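Local coordinates for protein diaminopimelate decarboxylase (Phaeodactylum tricornutum, PDB 7JPJ) that probably catalyses the pyridoxal-phosphate-dependent decarboxylation of diaminopimelate to lysine, working as a dimer, at residues Ala410-Val415 with Leu423-Gln428; Gly25-Tyr30 with Ala290-Val295. All coordinates share one frame; numbering follows the deposited sequence.

Overall arrangement
From the N terminus, the chain leaves helix 14-24 through Gly-25 and Gly-26 and enters strand 29-33; contact 2 (25-30 with 290-295) then closes a very long loop, pairing this early strand antiparallel with strand 289-300, which follows the parallel sheet of the pyridoxal-binding barrel. Contact 1 (410-415 with 423-428) comes afterwards in series, neither enclosing nor crossing the first, and closes a short hairpin near the C terminus. The two meet side by side in one mixed sheet, centres about 10 Å apart, because strand 412-415 runs parallel to strand 29-33. The N-terminal strand thus lies between two partners drawn from the later chain.

Contact 1 (Ala410-Val415 with Leu423-Gln428); sequences APEVLV and LIRKRQ
Arg-425 reaches back to Ala-410, two residues ahead of strand 412-415: NH2 donates to Ala-410 O at 2.8 Å, almost straight at hydrogen (177°) and in the guanidinium plane. The backbones around it form a classic beta bulge in a C-terminal antiparallel hairpin, with Ile-424 and Arg-425 both set against Glu-412. Glu-412 N donates to Arg-425 O, and Glu-412 O receives Ile-424 N at 2.9 Å together with a weak, longer bond from Arg-425 N; one carbonyl thereby serves both residues of the bulge.

Above the guanidinium lies the Glu-412 carboxylate, the two planes only 19° apart and stacked. OE1 is 3.5 Å from Arg-425 NE but stands above the group and not at its edge, so no N-H is aimed at it and the salt bridge is one of charge alone. The directed bonds of the carboxylate go instead to Asn-64, through OE1, and to Tyr-32 and Ser-397, through OE2, which fix its orientation. Arg-425 reaches this position with CG anti to the backbone N and a bend at chi3 (80°); OE1 lies over one face, displaced toward the rim, while Ala-410 O meets the edge.

Further out, Ile-424 lays CG2 against Leu-414 CB at 3.9 Å, while its CG1 packs on Glu-412 CB. Backbone bonds from Ile-424 and Lys-426 go to the second subunit, putting the segment that follows strand 421-423 at the dimer interface. On the face carrying Val-413 and Leu-423, Leu-423 CD1 touches both Val-413 CG2 and Pro-411 CB. Beyond Pro-411, the Arg-427 side chain runs alongside the ring and bends at chi3; NH1 bonds to Pro-28 O, and Pro-411 CD rests over one face of the guanidinium, 3.3 Å from NH1.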
loop_
_atom_site.group_PDB
_atom_site.type_symbol
_atom_site.label_atom_id
_atom_site.label_comp_id
_atom_site.label_asym_id
_atom_site.label_seq_id
_atom_site.Cartn_x
_atom_site.Cartn_y
_atom_site.Cartn_z
ATOM N N ALA A 410 12.258 -4.495 4.233
ATOM C CA ALA A 410 13.638 -4.233 3.852
ATOM C C ALA A 410 14.368 -3.453 4.946
ATOM O O ALA A 410 13.762 -2.651 5.663
ATOM C CB ALA A 410 13.692 -3.456 2.538
ATOM N N PRO A 411 15.672 -3.671 5.095
ATOM C CA PRO A 411 16.450 -2.904 6.075
ATOM C C PRO A 411 16.664 -1.469 5.618
ATOM O O PRO A 411 16.347 -1.083 4.493
ATOM C CB PRO A 411 17.774 -3.668 6.150
ATOM C CG PRO A 411 17.887 -4.343 4.831
ATOM C CD PRO A 411 16.485 -4.705 4.434
ATOM N N GLU A 412 17.220 -0.668 6.526
ATOM C CA GLU A 412 17.533 0.729 6.256
ATOM C C GLU A 412 18.991 1.000 6.596
ATOM O O GLU A 412 19.496 0.536 7.622
ATOM C CB GLU A 412 16.627 1.673 7.053
ATOM C CG GLU A 412 15.250 1.869 6.445
ATOM C CD GLU A 412 14.294 2.587 7.383
ATOM O OE1 GLU A 412 14.430 2.421 8.615
ATOM O OE2 GLU A 412 13.403 3.314 6.890
ATOM N N VAL A 413 19.662 1.754 5.729
ATOM C CA VAL A 413 21.077 2.066 5.876
ATOM C C VAL A 413 21.246 3.578 5.852
ATOM O O VAL A 413 20.529 4.281 5.131
ATOM C CB VAL A 413 21.918 1.396 4.766
ATOM C CG1 VAL A 413 23.388 1.769 4.890
ATOM C CG2 VAL A 413 21.749 -0.111 4.814
ATOM N N LEU A 414 22.183 4.077 6.655
ATOM C CA LEU A 414 22.548 5.487 6.685
ATOM C C LEU A 414 23.978 5.641 6.186
ATOM O O LEU A 414 24.882 4.945 6.660
ATOM C CB LEU A 414 22.413 6.052 8.101
ATOM C CG LEU A 414 22.419 7.574 8.264
ATOM C CD1 LEU A 414 21.188 8.187 7.618
ATOM C CD2 LEU A 414 22.502 7.954 9.735
ATOM N N VAL A 415 24.182 6.546 5.232
ATOM C CA VAL A 415 25.493 6.793 4.639
ATOM C C VAL A 415 26.000 8.131 5.163
ATOM O O VAL A 415 25.452 9.189 4.827
ATOM C CB VAL A 415 25.439 6.778 3.106
ATOM C CG1 VAL A 415 26.831 6.614 2.534
ATOM C CG2 VAL A 415 24.533 5.655 2.623
ATOM N N LEU A 423 23.977 0.576 9.492
ATOM C CA LEU A 423 22.647 -0.017 9.545
ATOM C C LEU A 423 21.821 0.669 10.627
ATOM O O LEU A 423 22.269 0.797 11.770
ATOM C CB LEU A 423 22.752 -1.519 9.814
ATOM C CG LEU A 423 21.500 -2.394 9.708
ATOM C CD1 LEU A 423 20.911 -2.339 8.309
ATOM C CD2 LEU A 423 21.828 -3.831 10.093
ATOM N N ILE A 424 20.624 1.126 10.265
ATOM C CA ILE A 424 19.715 1.766 11.208
ATOM C C ILE A 424 18.414 0.995 11.386
ATOM O O ILE A 424 17.580 1.391 12.208
ATOM C CB ILE A 424 19.421 3.227 10.809
ATOM C CG1 ILE A 424 18.874 3.301 9.386
ATOM C CG2 ILE A 424 20.671 4.072 10.935
ATOM C CD1 ILE A 424 18.623 4.714 8.916
ATOM N N ARG A 425 18.216 -0.093 10.643
ATOM C CA ARG A 425 17.071 -0.977 10.844
ATOM C C ARG A 425 17.419 -2.314 10.209
ATOM O O ARG A 425 17.547 -2.396 8.985
ATOM C CB ARG A 425 15.802 -0.399 10.232
ATOM C CG ARG A 425 14.531 -1.132 10.652
ATOM C CD ARG A 425 13.298 -0.468 10.068
ATOM N NE ARG A 425 13.078 -0.833 8.671
ATOM C CZ ARG A 425 12.138 -0.294 7.901
ATOM N NH1 ARG A 425 11.336 0.643 8.391
ATOM N NH2 ARG A 425 12.006 -0.683 6.641
ATOM N N LYS A 426 17.570 -3.348 11.030
ATOM C CA LYS A 426 17.915 -4.660 10.505
ATOM C C LYS A 426 16.738 -5.260 9.745
ATOM O O LYS A 426 15.575 -4.926 9.988
ATOM C CB LYS A 426 18.353 -5.594 11.636
ATOM C CG LYS A 426 17.354 -5.732 12.777
ATOM C CD LYS A 426 17.875 -6.683 13.851
ATOM C CE LYS A 426 16.955 -6.727 15.065
ATOM N NZ LYS A 426 17.436 -7.694 16.096
ATOM N N ARG A 427 17.056 -6.144 8.802
ATOM C CA ARG A 427 16.024 -6.798 8.014
ATOM C C ARG A 427 15.091 -7.591 8.916
ATOM O O ARG A 427 15.518 -8.200 9.902
ATOM C CB ARG A 427 16.656 -7.718 6.969
ATOM C CG ARG A 427 15.659 -8.377 6.024
ATOM C CD ARG A 427 16.359 -9.280 5.015
ATOM N NE ARG A 427 17.547 -8.649 4.445
ATOM C CZ ARG A 427 17.528 -7.821 3.405
ATOM N NH1 ARG A 427 16.383 -7.523 2.807
ATOM N NH2 ARG A 427 18.658 -7.293 2.960
ATOM N N GLN A 428 13.806 -7.569 8.580
ATOM C CA GLN A 428 12.818 -8.330 9.329
ATOM C C GLN A 428 12.960 -9.819 9.031
ATOM O O GLN A 428 13.300 -10.216 7.913
ATOM C CB GLN A 428 11.416 -7.840 8.972
ATOM C CG GLN A 428 10.307 -8.329 9.875
ATOM C CD GLN A 428 8.956 -7.830 9.415
ATOM O OE1 GLN A 428 8.735 -7.629 8.223
ATOM N NE2 GLN A 428 8.048 -7.613 10.359
#

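Contact 2 (Gly25-Tyr30 with Ala290-Val295); sequences GGTPLY and ALVSKV
Strands 29-33 and 289-300 pair antiparallel at Leu-29 and Val-292, in the mixed sheet that accompanies the TIM-barrel-like domain of this decarboxylase family; the first strand is N-terminal, the second follows the barrel. Leu-29 and Val-292 form the hydrogen-bonded pair. Val-292 N donates to Leu-29 O at 2.9 Å, nearly straight (171°), and Leu-29 N returns a bond of 3.0 Å to Val-292 O, more bent (140°). The same Val-292 oxygen also receives a CA-H...O contact from Pro-28 CA at 3.3 Å. Tyr-30 and Leu-291 make the next, non-hydrogen-bonded pair.

The side chains of Leu-29 and Val-292 run alongside each other off the same face, Leu-29 CG standing 3.9 Å from Val-292 CB. Leu-29 tucks CG in between its own N and C (chi1 60°), close beside the valine, with CD1 reaching Val-292 CG2. On the face with Tyr-30, Leu-291 CD1 comes near Pro-28 CB.

Before the strand a cis peptide bond joins Thr-27 to Pro-28. Thr-27 lies nearly perpendicular to the Lys-294 side chain: its OG1 is 3.6 Å from Lys-294 CE, while CG2 rests by Val-292 O. This hydroxyl is hydrogen-bonded to Asp-313, whose other carboxylate oxygen receives Lys-294 N, so one aspartate joins the loop before strand 29-33 to strand 289-300.

Helix 14-24 covers the Leu-29 side through Cys-20, Ile-21 and Ala-24. Strand 386-390 continues the sheet past 290-295, and the backbone of Tyr-30 bonds to Pro-411 and Val-413, so that strand 412-415 lies along the other edge of strand 29-33.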
loop_
_atom_site.group_PDB
_atom_site.type_symbol
_atom_site.label_atom_id
_atom_site.label_comp_id
_atom_site.label_asym_id
_atom_site.label_seq_id
_atom_site.Cartn_x
_atom_site.Cartn_y
_atom_site.Cartn_z
ATOM N N GLY A 25 23.358 -6.772 4.614
ATOM C CA GLY A 25 23.274 -8.204 4.403
ATOM C C GLY A 25 22.614 -8.635 3.115
ATOM O O GLY A 25 22.155 -9.778 3.022
ATOM N N GLY A 26 22.549 -7.763 2.116
ATOM C CA GLY A 26 21.968 -8.084 0.831
ATOM C C GLY A 26 20.885 -7.102 0.445
ATOM O O GLY A 26 20.545 -6.179 1.183
ATOM N N THR A 27 20.336 -7.317 -0.743
ATOM C CA THR A 27 19.279 -6.494 -1.306
ATOM C C THR A 27 17.919 -7.136 -1.075
ATOM O O THR A 27 17.817 -8.353 -0.893
ATOM C CB THR A 27 19.515 -6.288 -2.809
ATOM O OG1 THR A 27 20.023 -7.496 -3.390
ATOM C CG2 THR A 27 20.509 -5.153 -3.045
ATOM N N PRO A 28 16.832 -6.344 -1.058
ATOM C CA PRO A 28 16.771 -4.884 -1.208
ATOM C C PRO A 28 17.027 -4.132 0.092
ATOM O O PRO A 28 17.055 -4.748 1.157
ATOM C CB PRO A 28 15.341 -4.654 -1.691
ATOM C CG PRO A 28 14.569 -5.743 -1.045
ATOM C CD PRO A 28 15.487 -6.938 -0.977
ATOM N N LEU A 29 17.207 -2.815 0.002
ATOM C CA LEU A 29 17.428 -1.994 1.184
ATOM C C LEU A 29 17.119 -0.542 0.853
ATOM O O LEU A 29 17.108 -0.139 -0.312
ATOM C CB LEU A 29 18.863 -2.132 1.704
ATOM C CG LEU A 29 19.981 -1.732 0.735
ATOM C CD1 LEU A 29 20.559 -0.359 1.074
ATOM C CD2 LEU A 29 21.073 -2.790 0.725
ATOM N N TYR A 30 16.858 0.235 1.901
ATOM C CA TYR A 30 16.717 1.680 1.798
ATOM C C TYR A 30 18.029 2.330 2.215
ATOM O O TYR A 30 18.598 1.977 3.255
ATOM C CB TYR A 30 15.585 2.204 2.683
ATOM C CG TYR A 30 14.199 1.667 2.381
ATOM C CD1 TYR A 30 13.426 2.212 1.365
ATOM C CD2 TYR A 30 13.650 0.642 3.143
ATOM C CE1 TYR A 30 12.154 1.735 1.100
ATOM C CE2 TYR A 30 12.380 0.157 2.885
ATOM C CZ TYR A 30 11.636 0.708 1.865
ATOM O OH TYR A 30 10.372 0.232 1.609
ATOM N N ALA A 290 16.944 6.325 -1.092
ATOM C CA ALA A 290 17.005 5.591 -2.347
ATOM C C ALA A 290 16.820 4.106 -2.086
ATOM O O ALA A 290 17.399 3.557 -1.145
ATOM C CB ALA A 290 18.334 5.830 -3.072
ATOM N N LEU A 291 16.011 3.466 -2.928
ATOM C CA LEU A 291 15.860 2.018 -2.890
ATOM C C LEU A 291 16.982 1.366 -3.690
ATOM O O LEU A 291 17.224 1.727 -4.847
ATOM C CB LEU A 291 14.498 1.603 -3.448
ATOM C CG LEU A 291 14.276 0.100 -3.642
ATOM C CD1 LEU A 291 14.148 -0.614 -2.304
ATOM C CD2 LEU A 291 13.064 -0.166 -4.517
ATOM N N VAL A 292 17.667 0.409 -3.071
ATOM C CA VAL A 292 18.793 -0.289 -3.680
ATOM C C VAL A 292 18.408 -1.756 -3.806
ATOM O O VAL A 292 18.235 -2.448 -2.795
ATOM C CB VAL A 292 20.081 -0.122 -2.864
ATOM C CG1 VAL A 292 21.255 -0.752 -3.588
ATOM C CG2 VAL A 292 20.345 1.346 -2.589
ATOM N N SER A 293 18.274 -2.233 -5.041
ATOM C CA SER A 293 17.884 -3.608 -5.314
ATOM C C SER A 293 18.799 -4.201 -6.378
ATOM O O SER A 293 19.614 -3.505 -6.990
ATOM C CB SER A 293 16.421 -3.697 -5.770
ATOM O OG SER A 293 16.254 -3.114 -7.051
ATOM N N LYS A 294 18.651 -5.504 -6.597
ATOM C CA LYS A 294 19.420 -6.222 -7.599
ATOM C C LYS A 294 18.495 -6.750 -8.686
ATOM O O LYS A 294 17.329 -7.069 -8.435
ATOM C CB LYS A 294 20.214 -7.379 -6.976
ATOM C CG LYS A 294 21.686 -7.047 -6.740
ATOM C CD LYS A 294 22.423 -8.154 -5.989
ATOM C CE LYS A 294 23.286 -7.585 -4.864
ATOM N NZ LYS A 294 24.713 -7.413 -5.270
ATOM N N VAL A 295 19.029 -6.826 -9.904
ATOM C CA VAL A 295 18.323 -7.420 -11.035
ATOM C C VAL A 295 18.481 -8.934 -10.914
ATOM O O VAL A 295 19.538 -9.486 -11.225
ATOM C CB VAL A 295 18.848 -6.899 -12.375
ATOM C CG1 VAL A 295 17.977 -7.401 -13.516
ATOM C CG2 VAL A 295 18.901 -5.378 -12.365
#